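PDB 3PBP: nucleoporin NUP82 from Saccharomyces cerevisiae, which serves as a structural component of the nuclear pore complex, with an N-terminal domain involved in interaction with the nucleoporin NUP116. Local coordinates for residues Thr300-Ile305 with Glu313-Ser318; Ser362-Pro367 with Tyr374-Asn379; Asp378-Gln383 with Leu414-Thr419. The protein carries 1 engineered substitution. All blocks are in the same frame, centred on the assembly; numbering follows the deposited sequence.

How successive blades of a β-propeller are built and packed is seen in three strand pairs of the NUP82 N-terminal domain. Interaction 1, the hairpin of strands 299-306 and 313-319, closes before interaction 2 opens, and interaction 3 begins on the segment where interaction 2 ends. Interactions 2 and 3 belong to one four-stranded antiparallel sheet (362-364, 372-376, 380-385, 413-419), centres about 8 Å apart, sharing Asp-378 and Asn-379. The centres of interactions 1 and 2 are about 11 Å apart, and there the two sheets touch; those of interactions 1 and 3 are about 17 Å apart, their nearest atoms about 10 Å, without touching. One blade is thus built strand by strand and packed on its predecessor.

Interaction 1 of 3, residues Thr300-Ile305 with Glu313-Ser318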
loop_
_atom_site.group_PDB
_atom_site.type_symbol
_atom_site.label_atom_id
_atom_site.label_comp_id
_atom_site.label_asym_id
_atom_site.label_seq_id
_atom_site.Cartn_x
_atom_site.Cartn_y
_atom_site.Cartn_z
ATOM N N THR A 300 7.892 -10.254 -1.121
ATOM C CA THR A 300 8.216 -9.641 -2.411
ATOM C C THR A 300 7.099 -8.842 -3.080
ATOM O O THR A 300 7.291 -7.674 -3.444
ATOM C CB THR A 300 8.670 -10.700 -3.422
ATOM O OG1 THR A 300 9.615 -11.573 -2.809
ATOM C CG2 THR A 300 9.335 -10.033 -4.609
ATOM N N ASN A 301 5.944 -9.485 -3.261
ATOM C CA ASN A 301 4.805 -8.842 -3.899
ATOM C C ASN A 301 3.506 -9.086 -3.170
ATOM O O ASN A 301 3.399 -9.964 -2.324
ATOM C CB ASN A 301 4.636 -9.337 -5.333
ATOM C CG ASN A 301 5.925 -9.290 -6.118
ATOM O OD1 ASN A 301 6.763 -10.185 -6.001
ATOM N ND2 ASN A 301 6.100 -8.239 -6.917
ATOM N N ILE A 302 2.514 -8.283 -3.510
ATOM C CA ILE A 302 1.200 -8.440 -2.926
ATOM C C ILE A 302 0.171 -8.284 -4.051
ATOM O O ILE A 302 0.318 -7.453 -4.958
ATOM C CB ILE A 302 0.962 -7.417 -1.789
ATOM C CG1 ILE A 302 -0.378 -7.715 -1.114
ATOM C CG2 ILE A 302 1.007 -5.986 -2.322
ATOM C CD1 ILE A 302 -0.644 -6.855 0.127
ATOM N N ALA A 303 -0.854 -9.117 -4.010
ATOM C CA ALA A 303 -1.879 -9.088 -5.032
ATOM C C ALA A 303 -3.221 -9.304 -4.387
ATOM O O ALA A 303 -3.323 -9.909 -3.322
ATOM C CB ALA A 303 -1.629 -10.189 -6.064
ATOM N N THR A 304 -4.257 -8.823 -5.054
ATOM C CA THR A 304 -5.598 -8.973 -4.542
ATOM C C THR A 304 -6.405 -9.736 -5.574
ATOM O O THR A 304 -6.412 -9.381 -6.743
ATOM C CB THR A 304 -6.199 -7.593 -4.249
ATOM O OG1 THR A 304 -5.846 -7.202 -2.918
ATOM C CG2 THR A 304 -7.681 -7.624 -4.371
ATOM N N ILE A 305 -7.062 -10.804 -5.134
ATOM C CA ILE A 305 -7.852 -11.631 -6.035
ATOM C C ILE A 305 -9.301 -11.718 -5.612
ATOM O O ILE A 305 -9.625 -12.087 -4.482
ATOM C CB ILE A 305 -7.314 -13.072 -6.122
ATOM C CG1 ILE A 305 -5.849 -13.055 -6.549
ATOM C CG2 ILE A 305 -8.147 -13.877 -7.107
ATOM C CD1 ILE A 305 -4.894 -12.678 -5.423
ATOM N N GLU A 313 -12.496 -10.878 -1.258
ATOM C CA GLU A 313 -11.174 -11.123 -1.830
ATOM C C GLU A 313 -10.174 -11.879 -0.967
ATOM O O GLU A 313 -10.364 -12.079 0.238
ATOM C CB GLU A 313 -10.532 -9.788 -2.183
ATOM C CG GLU A 313 -10.657 -8.805 -1.038
ATOM C CD GLU A 313 -9.729 -7.630 -1.161
ATOM O OE1 GLU A 313 -9.523 -7.153 -2.291
ATOM O OE2 GLU A 313 -9.215 -7.171 -0.116
ATOM N N ILE A 314 -9.081 -12.260 -1.611
ATOM C CA ILE A 314 -8.004 -12.963 -0.963
ATOM C C ILE A 314 -6.753 -12.148 -1.219
ATOM O O ILE A 314 -6.507 -11.712 -2.345
ATOM C CB ILE A 314 -7.834 -14.382 -1.545
ATOM C CG1 ILE A 314 -8.980 -15.270 -1.071
ATOM C CG2 ILE A 314 -6.505 -14.991 -1.103
ATOM C CD1 ILE A 314 -8.974 -16.605 -1.732
ATOM N N VAL A 315 -5.974 -11.921 -0.169
ATOM C CA VAL A 315 -4.744 -11.161 -0.302
ATOM C C VAL A 315 -3.618 -12.152 -0.501
ATOM O O VAL A 315 -3.496 -13.094 0.269
ATOM C CB VAL A 315 -4.454 -10.325 0.954
ATOM C CG1 VAL A 315 -3.162 -9.548 0.766
ATOM C CG2 VAL A 315 -5.613 -9.380 1.225
ATOM N N CYS A 316 -2.807 -11.960 -1.536
ATOM C CA CYS A 316 -1.704 -12.871 -1.787
ATOM C C CYS A 316 -0.365 -12.168 -1.644
ATOM O O CYS A 316 -0.180 -11.064 -2.163
ATOM C CB CYS A 316 -1.816 -13.481 -3.186
ATOM S SG CYS A 316 -0.454 -14.632 -3.599
ATOM N N VAL A 317 0.564 -12.811 -0.935
ATOM C CA VAL A 317 1.899 -12.258 -0.722
ATOM C C VAL A 317 3.030 -13.219 -1.125
ATOM O O VAL A 317 2.989 -14.411 -0.816
ATOM C CB VAL A 317 2.090 -11.859 0.748
ATOM C CG1 VAL A 317 3.420 -11.160 0.926
ATOM C CG2 VAL A 317 0.953 -10.949 1.187
ATOM N N SER A 318 4.029 -12.678 -1.825
ATOM C CA SER A 318 5.211 -13.422 -2.280
ATOM C C SER A 318 6.331 -13.351 -1.254
ATOM O O SER A 318 6.407 -12.398 -0.467
ATOM C CB SER A 318 5.781 -12.821 -3.566
ATOM O OG SER A 318 4.961 -13.098 -4.673
#
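Ala-303 N lies in the carbonyl plane of Cys-316 O, hydrogen-bonded at 2.8 Å, and Ile-305 N approaches Ile-314 O likewise; the reciprocal donors, Cys-316 N and Ile-314 N, are slightly tilted. At the other end Ser-318 bonds to two residues: its O takes Thr-300 N at 2.7 Å, the donor standing above the carbonyl plane, 60° out of it, and its N donates to Asn-301 O at 2.8 Å. The residue-for-residue pairing that runs from Ile-302 to Ile-305 thus shifts here. The amide of Asn-301 turns its oxygen to the serine: Asn-301 OD1 lies 3.7 Å from Ser-318 CB, a van der Waals contact. The carboxylate of Glu-313 finds its polar partners elsewhere, OE1 on the backbone N of Lys-189 and OE2, weakly, on Ser-188.

Side chains alternate between two surfaces. On that of Ile-302, Thr-304, Val-315 and Val-317, Ile-302 holds CG1 anti to its backbone N (chi1 -174°), which carries its CD1 over to Val-315 CG1 at 3.7 Å. On that of Ala-303, Ile-305, Ile-314 and Cys-316, Ile-305 CD1 reaches Cys-316 CB at 3.9 Å. Tyr-195 and Leu-197 of strand 194-198 cover the first surface, while Leu-363 packs on Ala-303 and Cys-316 of the second. The hairpin, antiparallel at 167°, forms the outer edge of its sheet within the chain; strand 313-319 pairs on with 323-329, and the packing against strand 362-364 of the next sheet is the blade-to-blade contact of a β-propeller.

Interaction 2 of 3, residues Ser362-Pro367 with Tyr374-Asn379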
loop_
_atom_site.group_PDB
_atom_site.type_symbol
_atom_site.label_atom_id
_atom_site.label_comp_id
_atom_site.label_asym_id
_atom_site.label_seq_id
_atom_site.Cartn_x
_atom_site.Cartn_y
_atom_site.Cartn_z
ATOM N N SER A 362 6.999 -11.917 -10.166
ATOM C CA SER A 362 5.815 -11.054 -10.144
ATOM C C SER A 362 4.484 -11.794 -10.115
ATOM O O SER A 362 4.391 -12.956 -10.515
ATOM C CB SER A 362 5.804 -10.112 -11.335
ATOM O OG SER A 362 5.236 -10.766 -12.447
ATOM N N LEU A 363 3.458 -11.095 -9.628
ATOM C CA LEU A 363 2.096 -11.630 -9.525
ATOM C C LEU A 363 1.182 -10.808 -10.431
ATOM O O LEU A 363 1.305 -9.578 -10.505
ATOM C CB LEU A 363 1.596 -11.543 -8.084
ATOM C CG LEU A 363 2.452 -12.270 -7.050
ATOM C CD1 LEU A 363 1.865 -12.050 -5.667
ATOM C CD2 LEU A 363 2.523 -13.760 -7.398
ATOM N N ILE A 364 0.266 -11.485 -11.118
ATOM C CA ILE A 364 -0.637 -10.808 -12.043
ATOM C C ILE A 364 -2.035 -11.404 -11.977
ATOM O O ILE A 364 -2.192 -12.602 -11.741
ATOM C CB ILE A 364 -0.113 -10.926 -13.497
ATOM C CG1 ILE A 364 1.266 -10.282 -13.603
ATOM C CG2 ILE A 364 -1.077 -10.271 -14.464
ATOM C CD1 ILE A 364 1.885 -10.361 -14.970
ATOM N N THR A 365 -3.047 -10.562 -12.174
ATOM C CA THR A 365 -4.436 -11.015 -12.162
ATOM C C THR A 365 -5.188 -10.417 -13.321
ATOM O O THR A 365 -4.873 -9.321 -13.781
ATOM C CB THR A 365 -5.198 -10.604 -10.889
ATOM O OG1 THR A 365 -4.743 -9.315 -10.464
ATOM C CG2 THR A 365 -5.017 -11.634 -9.788
ATOM N N LEU A 366 -6.183 -11.157 -13.792
ATOM C CA LEU A 366 -7.016 -10.707 -14.890
ATOM C C LEU A 366 -8.430 -10.640 -14.346
ATOM O O LEU A 366 -9.037 -11.668 -14.033
ATOM C CB LEU A 366 -6.931 -11.682 -16.071
ATOM C CG LEU A 366 -5.549 -11.765 -16.726
ATOM C CD1 LEU A 366 -5.542 -12.844 -17.780
ATOM C CD2 LEU A 366 -5.186 -10.425 -17.337
ATOM N N PRO A 367 -8.967 -9.417 -14.212
ATOM C CA PRO A 367 -10.316 -9.135 -13.704
ATOM C C PRO A 367 -11.371 -10.135 -14.165
ATOM O O PRO A 367 -12.280 -10.484 -13.416
ATOM C CB PRO A 367 -10.587 -7.732 -14.233
ATOM C CG PRO A 367 -9.231 -7.093 -14.136
ATOM C CD PRO A 367 -8.312 -8.179 -14.681
ATOM N N TYR A 374 -1.896 -15.416 -11.619
ATOM C CA TYR A 374 -0.770 -15.807 -12.452
ATOM C C TYR A 374 0.517 -15.448 -11.715
ATOM O O TYR A 374 0.670 -14.330 -11.209
ATOM C CB TYR A 374 -0.829 -15.094 -13.808
ATOM C CG TYR A 374 -1.885 -15.662 -14.735
ATOM C CD1 TYR A 374 -1.795 -16.972 -15.204
ATOM C CD2 TYR A 374 -3.004 -14.914 -15.095
ATOM C CE1 TYR A 374 -2.795 -17.526 -15.998
ATOM C CE2 TYR A 374 -4.015 -15.458 -15.888
ATOM C CZ TYR A 374 -3.907 -16.766 -16.334
ATOM O OH TYR A 374 -4.925 -17.323 -17.082
ATOM N N VAL A 375 1.431 -16.407 -11.627
ATOM C CA VAL A 375 2.697 -16.168 -10.953
ATOM C C VAL A 375 3.814 -16.321 -11.950
ATOM O O VAL A 375 4.022 -17.391 -12.499
ATOM C CB VAL A 375 2.952 -17.165 -9.825
ATOM C CG1 VAL A 375 4.231 -16.775 -9.092
ATOM C CG2 VAL A 375 1.767 -17.209 -8.876
ATOM N N ILE A 376 4.535 -15.242 -12.194
ATOM C CA ILE A 376 5.634 -15.295 -13.131
ATOM C C ILE A 376 6.933 -15.595 -12.405
ATOM O O ILE A 376 7.490 -14.738 -11.714
ATOM C CB ILE A 376 5.764 -13.969 -13.900
ATOM C CG1 ILE A 376 4.549 -13.800 -14.814
ATOM C CG2 ILE A 376 7.068 -13.941 -14.693
ATOM C CD1 ILE A 376 4.604 -12.584 -15.700
ATOM N N SER A 377 7.396 -16.833 -12.550
ATOM C CA SER A 377 8.643 -17.266 -11.935
ATOM C C SER A 377 9.791 -16.895 -12.888
ATOM O O SER A 377 9.708 -15.884 -13.594
ATOM C CB SER A 377 8.607 -18.777 -11.679
ATOM O OG SER A 377 7.482 -19.128 -10.887
ATOM N N ASP A 378 10.847 -17.699 -12.946
ATOM C CA ASP A 378 11.958 -17.337 -13.816
ATOM C C ASP A 378 11.794 -17.681 -15.287
ATOM O O ASP A 378 12.244 -16.933 -16.155
ATOM C CB ASP A 378 13.262 -17.942 -13.306
ATOM C CG ASP A 378 14.415 -16.969 -13.414
ATOM O OD1 ASP A 378 14.361 -16.097 -14.318
ATOM O OD2 ASP A 378 15.365 -17.078 -12.604
ATOM N N ASN A 379 11.165 -18.811 -15.576
ATOM C CA ASN A 379 10.971 -19.210 -16.961
ATOM C C ASN A 379 9.595 -19.796 -17.164
ATOM O O ASN A 379 9.279 -20.304 -18.243
ATOM C CB ASN A 379 12.029 -20.227 -17.370
ATOM C CG ASN A 379 13.427 -19.691 -17.209
ATOM O OD1 ASN A 379 13.773 -18.648 -17.775
ATOM N ND2 ASN A 379 14.244 -20.394 -16.431
#
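Tyr-374, the first residue of its segment, pairs with Ile-364 through both backbone groups: Tyr-374 N donates to Ile-364 O at 2.8 Å and Ile-364 N to Tyr-374 O at 2.9 Å. With CG anti to the carbonyl carbon (chi1 -75°), the tyrosine ring runs past the strand toward Leu-366, whose CD1 comes within 3.6 Å of Tyr-374 CE2, meeting the ring obliquely. Val-375 follows on the opposite surface of the sheet, in a non-hydrogen-bonded pair with Leu-363. Its CG2 lies 3.8 Å from Leu-363 CD2, the two branched side chains standing side by side and pointing the same way. Ile-376 returns to the tyrosine's side, where its CD1 meets Ile-364 CD1 at 3.6 Å and its CB passes 3.6 Å from Ser-362 OG. Its N-H makes a firm bond to Ser-362 O, at 2.8 Å, whereas the return bond from Ser-362 N to Ile-376 O is weak. Beyond Ile-376 the chain turns away from strand 362-364. Backbone bonds thus set the register of the hairpin, while the side-chain contacts across it are mainly van der Waals, with Ser-362 OG lying against Ile-376 rather than bonding to it.

Interaction 3 of 3, residues Asp378-Gln383 with Leu414-Thr419; sequences DNIIQQ and LEDIAT
Gln-383, Gln-382 and Ile-381 bury the most surface here, and each meets the strand Leu-414 to Thr-419 differently. Ile-381 faces two residues at once: its O accepts the N-H of Ile-417 at 2.7 Å and, weakly, that of Ala-418, the signature of a classic β bulge. Its own N donates to Ala-418 O at 3.0 Å, and its CG2 lies 4.1 Å from Ile-417 CB. Gln-383 N donates to Glu-415 O at 2.7 Å; its CB lies 3.7 Å from Ile-417 CG1 of the bulge, while its OE1 probably hydrogen-bonds to the hydroxyl of Tyr-374. On the other surface it is the aliphatic CG of Gln-382 that lies against Asp-416 OD1, and the extended chain (chi2 174°) carries NE2 on to Leu-414 CD2. Were this glutamine cut back to an alanine, the carboxylate of Asp-416 would probably lose the methylene packed against it and Leu-414 its amide neighbour, opening a gap along that surface. Strand 413-419, reached after helix 387-399, is outermost in its sheet within the chain. Leu-437 and Leu-439 of strand 434-440 pack on Ile-417 and Ala-418, and strand 372-376 borders strand 380-385 on its other side.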
loop_
_atom_site.group_PDB
_atom_site.type_symbol
_atom_site.label_atom_id
_atom_site.label_comp_id
_atom_site.label_asym_id
_atom_site.label_seq_id
_atom_site.Cartn_x
_atom_site.Cartn_y
_atom_site.Cartn_z
ATOM N N ASP A 378 10.847 -17.699 -12.946
ATOM C CA ASP A 378 11.958 -17.337 -13.816
ATOM C C ASP A 378 11.794 -17.681 -15.287
ATOM O O ASP A 378 12.244 -16.933 -16.155
ATOM C CB ASP A 378 13.262 -17.942 -13.306
ATOM C CG ASP A 378 14.415 -16.969 -13.414
ATOM O OD1 ASP A 378 14.361 -16.097 -14.318
ATOM O OD2 ASP A 378 15.365 -17.078 -12.604
ATOM N N ASN A 379 11.165 -18.811 -15.576
ATOM C CA ASN A 379 10.971 -19.210 -16.961
ATOM C C ASN A 379 9.595 -19.796 -17.164
ATOM O O ASN A 379 9.279 -20.304 -18.243
ATOM C CB ASN A 379 12.029 -20.227 -17.370
ATOM C CG ASN A 379 13.427 -19.691 -17.209
ATOM O OD1 ASN A 379 13.773 -18.648 -17.775
ATOM N ND2 ASN A 379 14.244 -20.394 -16.431
ATOM N N ILE A 380 8.778 -19.729 -16.122
ATOM C CA ILE A 380 7.429 -20.252 -16.199
ATOM C C ILE A 380 6.417 -19.198 -15.817
ATOM O O ILE A 380 6.744 -18.201 -15.172
ATOM C CB ILE A 380 7.207 -21.441 -15.236
ATOM C CG1 ILE A 380 8.090 -22.619 -15.629
ATOM C CG2 ILE A 380 5.742 -21.885 -15.269
ATOM C CD1 ILE A 380 7.741 -23.899 -14.889
ATOM N N ILE A 381 5.189 -19.422 -16.260
ATOM C CA ILE A 381 4.073 -18.573 -15.914
ATOM C C ILE A 381 3.154 -19.655 -15.414
ATOM O O ILE A 381 2.677 -20.474 -16.196
ATOM C CB ILE A 381 3.402 -17.895 -17.123
ATOM C CG1 ILE A 381 4.364 -16.923 -17.791
ATOM C CG2 ILE A 381 2.169 -17.130 -16.662
ATOM C CD1 ILE A 381 3.760 -16.241 -18.997
ATOM N N GLN A 382 2.959 -19.705 -14.107
ATOM C CA GLN A 382 2.083 -20.703 -13.527
ATOM C C GLN A 382 0.785 -20.010 -13.159
ATOM O O GLN A 382 0.726 -18.781 -13.068
ATOM C CB GLN A 382 2.724 -21.319 -12.281
ATOM C CG GLN A 382 3.816 -22.331 -12.572
ATOM C CD GLN A 382 4.515 -22.805 -11.319
ATOM O OE1 GLN A 382 5.379 -22.118 -10.782
ATOM N NE2 GLN A 382 4.132 -23.979 -10.834
ATOM N N GLN A 383 -0.262 -20.798 -12.977
ATOM C CA GLN A 383 -1.543 -20.242 -12.591
ATOM C C GLN A 383 -2.070 -20.973 -11.373
ATOM O O GLN A 383 -2.375 -22.163 -11.432
ATOM C CB GLN A 383 -2.574 -20.356 -13.710
ATOM C CG GLN A 383 -3.881 -19.665 -13.342
ATOM C CD GLN A 383 -5.064 -20.145 -14.146
ATOM O OE1 GLN A 383 -5.574 -19.435 -15.024
ATOM N NE2 GLN A 383 -5.514 -21.359 -13.852
ATOM N N LEU A 414 -2.411 -25.929 -8.987
ATOM C CA LEU A 414 -1.293 -25.243 -9.607
ATOM C C LEU A 414 -1.257 -25.725 -11.050
ATOM O O LEU A 414 -1.596 -26.873 -11.326
ATOM C CB LEU A 414 0.003 -25.613 -8.886
ATOM C CG LEU A 414 1.240 -24.815 -9.273
ATOM C CD1 LEU A 414 1.012 -23.368 -8.897
ATOM C CD2 LEU A 414 2.462 -25.358 -8.555
ATOM N N GLU A 415 -0.867 -24.858 -11.976
ATOM C CA GLU A 415 -0.808 -25.266 -13.375
ATOM C C GLU A 415 0.142 -24.434 -14.215
ATOM O O GLU A 415 0.070 -23.207 -14.218
ATOM C CB GLU A 415 -2.196 -25.219 -14.003
ATOM C CG GLU A 415 -2.225 -25.807 -15.399
ATOM C CD GLU A 415 -3.632 -25.966 -15.929
ATOM O OE1 GLU A 415 -4.286 -24.934 -16.216
ATOM O OE2 GLU A 415 -4.084 -27.128 -16.044
ATOM N N ASP A 416 1.029 -25.110 -14.936
ATOM C CA ASP A 416 1.997 -24.427 -15.783
ATOM C C ASP A 416 1.328 -23.918 -17.055
ATOM O O ASP A 416 0.820 -24.691 -17.867
ATOM C CB ASP A 416 3.157 -25.365 -16.119
ATOM C CG ASP A 416 4.007 -25.703 -14.898
ATOM O OD1 ASP A 416 4.672 -24.791 -14.351
ATOM O OD2 ASP A 416 4.012 -26.881 -14.482
ATOM N N ILE A 417 1.329 -22.602 -17.209
ATOM C CA ILE A 417 0.708 -21.961 -18.353
ATOM C C ILE A 417 1.617 -21.974 -19.559
ATOM O O ILE A 417 1.192 -22.329 -20.654
ATOM C CB ILE A 417 0.324 -20.494 -18.024
ATOM C CG1 ILE A 417 -0.828 -20.473 -17.016
ATOM C CG2 ILE A 417 -0.066 -19.748 -19.282
ATOM C CD1 ILE A 417 -2.117 -21.095 -17.525
ATOM N N ALA A 418 2.871 -21.586 -19.364
ATOM C CA ALA A 418 3.797 -21.546 -20.477
ATOM C C ALA A 418 5.209 -21.245 -20.031
ATOM O O ALA A 418 5.434 -20.807 -18.907
ATOM C CB ALA A 418 3.349 -20.503 -21.477
ATOM N N THR A 419 6.157 -21.488 -20.927
ATOM C CA THR A 419 7.558 -21.232 -20.643
ATOM C C THR A 419 7.912 -19.893 -21.247
ATOM O O THR A 419 7.663 -19.654 -22.425
ATOM C CB THR A 419 8.470 -22.313 -21.254
ATOM O OG1 THR A 419 8.182 -23.582 -20.645
ATOM C CG2 THR A 419 9.939 -21.954 -21.038
#